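Local coordinates for PPC domain-containing protein (Pyrococcus horikoshii, PDB 2DT4), which is of unknown function but belongs to the family of plant- and prokaryote-conserved (PPC) domain proteins and assembles from three chains, at residues T131-G134 and L135-E139. Numbering follows the deposited sequence.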
ATOM      1  N   THR A 131       2.954  14.048  22.228  1.00 17.05           N
ATOM      2  CA  THR A 131       3.748  13.073  22.970  1.00 17.97           C
ATOM      3  C   THR A 131       5.143  13.663  23.196  1.00 18.51           C
ATOM      4  O   THR A 131       5.528  14.647  22.600  1.00 18.90           O
ATOM      5  CB  THR A 131       3.886  11.695  22.257  1.00 18.35           C
ATOM      6  OG1 THR A 131       4.668  11.858  21.070  1.00 16.96           O
ATOM      7  CG2 THR A 131       2.534  11.162  21.805  1.00 18.75           C
ATOM      8  N   LYS A 132       5.876  13.011  24.065  1.00 21.65           N
ATOM      9  CA  LYS A 132       7.232  13.420  24.412  1.00 23.13           C
ATOM     10  C   LYS A 132       8.130  13.404  23.177  1.00 23.86           C
ATOM     11  O   LYS A 132       9.089  14.181  23.082  1.00 25.06           O
ATOM     12  CB  LYS A 132       7.776  12.486  25.497  1.00 24.34           C
ATOM     13  CG  LYS A 132       7.749  11.006  25.141  1.00 27.91           C
ATOM     14  CD  LYS A 132       8.448  10.126  26.167  1.00 31.00           C
ATOM     15  CE  LYS A 132       7.938   8.689  26.062  1.00 32.80           C
ATOM     16  NZ  LYS A 132       8.769   7.681  26.777  1.00 35.73           N
ATOM     17  N   TYR A 133       7.785  12.566  22.197  1.00 23.76           N
ATOM     18  CA  TYR A 133       8.589  12.492  20.973  1.00 23.29           C
ATOM     19  C   TYR A 133       8.479  13.734  20.080  1.00 22.29           C
ATOM     20  O   TYR A 133       9.278  13.921  19.183  1.00 23.53           O
ATOM     21  CB  TYR A 133       8.256  11.230  20.155  1.00 23.62           C
ATOM     22  CG  TYR A 133       8.001   9.932  20.917  1.00 24.66           C
ATOM     23  CD1 TYR A 133       6.717   9.417  21.035  1.00 27.66           C
ATOM     24  CD2 TYR A 133       9.047   9.194  21.469  1.00 26.95           C
ATOM     25  CE1 TYR A 133       6.467   8.226  21.718  1.00 28.14           C
ATOM     26  CE2 TYR A 133       8.819   7.992  22.146  1.00 27.44           C
ATOM     27  CZ  TYR A 133       7.520   7.505  22.264  1.00 29.60           C
ATOM     28  OH  TYR A 133       7.257   6.313  22.931  1.00 31.25           O
ATOM     29  N   GLY A 134       7.478  14.582  20.299  1.00 20.52           N
ATOM     30  CA  GLY A 134       7.192  15.678  19.423  1.00 19.44           C
ATOM     31  C   GLY A 134       6.353  15.241  18.240  1.00 18.22           C
ATOM     32  O   GLY A 134       6.237  15.976  17.282  1.00 20.30           O
ATOM     33  N   LEU A 135       5.775  14.045  18.330  1.00 16.87           N
ATOM     34  CA  LEU A 135       4.828  13.558  17.331  1.00 15.37           C
ATOM     35  C   LEU A 135       3.442  13.508  17.949  1.00 13.91           C
ATOM     36  O   LEU A 135       3.312  13.134  19.104  1.00 13.49           O
ATOM     37  CB  LEU A 135       5.185  12.146  16.894  1.00 15.43           C
ATOM     38  CG  LEU A 135       6.530  12.044  16.193  1.00 15.74           C
ATOM     39  CD1 LEU A 135       6.965  10.622  16.127  1.00 16.12           C
ATOM     40  CD2 LEU A 135       6.449  12.643  14.819  1.00 15.61           C
ATOM     41  N   ALA A 136       2.419  13.805  17.144  1.00 12.72           N
ATOM     42  CA  ALA A 136       1.030  13.691  17.614  1.00 11.30           C
ATOM     43  C   ALA A 136       0.579  12.283  17.273  1.00 12.17           C
ATOM     44  O   ALA A 136       0.507  11.929  16.093  1.00 11.71           O
ATOM     45  CB  ALA A 136       0.148  14.704  16.954  1.00 12.39           C
ATOM     46  N   LEU A 137       0.351  11.489  18.311  1.00 11.11           N
ATOM     47  CA  LEU A 137       0.013  10.062  18.113  1.00 11.17           C
ATOM     48  C   LEU A 137      -1.229   9.622  18.845  1.00 10.94           C
ATOM     49  O   LEU A 137      -1.658  10.243  19.812  1.00 11.45           O
ATOM     50  CB  LEU A 137       1.175   9.226  18.677  1.00 10.80           C
ATOM     51  CG  LEU A 137       2.573   9.495  18.087  1.00 11.43           C
ATOM     52  CD1 LEU A 137       3.659   8.764  18.793  1.00 11.79           C
ATOM     53  CD2 LEU A 137       2.597   9.203  16.593  1.00 12.64           C
ATOM     54  N   TRP A 138      -1.812   8.516  18.388  1.00 10.54           N
ATOM     55  CA  TRP A 138      -2.921   7.861  19.061  1.00  9.26           C
ATOM     56  C   TRP A 138      -2.427   7.159  20.329  1.00  9.59           C
ATOM     57  O   TRP A 138      -1.249   6.827  20.434  1.00  9.97           O
ATOM     58  CB  TRP A 138      -3.498   6.749  18.171  1.00  9.78           C
ATOM     59  CG  TRP A 138      -3.819   7.170  16.762  1.00  8.02           C
ATOM     60  CD1 TRP A 138      -4.241   8.372  16.334  1.00  9.41           C
ATOM     61  CD2 TRP A 138      -3.687   6.348  15.606  1.00  7.98           C
ATOM     62  NE1 TRP A 138      -4.394   8.362  14.969  1.00  8.54           N
ATOM     63  CE2 TRP A 138      -4.064   7.118  14.502  1.00  7.07           C
ATOM     64  CE3 TRP A 138      -3.311   5.021  15.400  1.00  9.61           C
ATOM     65  CZ2 TRP A 138      -4.063   6.610  13.199  1.00  9.08           C
ATOM     66  CZ3 TRP A 138      -3.268   4.529  14.111  1.00 10.72           C
ATOM     67  CH2 TRP A 138      -3.672   5.316  13.026  1.00  9.19           C
ATOM     68  N   GLU A 139      -3.376   6.803  21.183  1.00 10.39           N
ATOM     69  CA  GLU A 139      -3.034   5.985  22.363  1.00 11.38           C
ATOM     70  C   GLU A 139      -2.728   4.616  21.783  1.00 11.64           C
ATOM     71  O   GLU A 139      -3.456   4.124  20.914  1.00 11.72           O
ATOM     72  CB  GLU A 139      -4.213   5.934  23.344  1.00 12.11           C
ATOM     73  CG  GLU A 139      -3.858   5.200  24.619  1.00 15.19           C
ATOM     74  CD  GLU A 139      -5.027   5.072  25.580  1.00 20.47           C
ATOM     75  OE1 GLU A 139      -4.922   4.222  26.498  1.00 23.23           O
ATOM     76  OE2 GLU A 139      -6.047   5.770  25.383  1.00 22.35           O
TER
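With chi1 at 67°, Thr-131 places OG1 between its backbone N and carbonyl carbon, turned inward to Leu-135, while CG2 is left beside the backbone N, facing Leu-137. The hydroxyl donates to Leu-135 O over 2.7 Å, arriving in the carbonyl plane on a lone pair with a C=O...OG1 angle of 141°. This bond is the main grip; Tyr-133 N, donating to the same OG1 at 3.4 Å, adds a weak second tie. The motif is a type I beta turn from Thr-131 to Gly-134, closed by Gly-134 N to Thr-131 O at 3.0 Å; Gly-134, the last residue of the turn, has a positive phi of 83°, where a CB would jam against the preceding carbonyl oxygen. Thr-131 CG2 lies 3.9 Å from Leu-137 CB, and Leu-137 CD1 meets Tyr-133 CD1 obliquely at 3.8 Å, the two side chains crossing at about a right angle. With an alanine in place of the threonine, OG1 and CG2 are gone, which would probably leave Leu-135 O without its hydroxyl donor and open a gap beside Leu-137 CB. Glu-18 of the second subunit is hydrogen-bonded through OE1 to Tyr-133 OH, and Phe-112 of that subunit meets the tyrosine ring edge-to-face and packs on Leu-135.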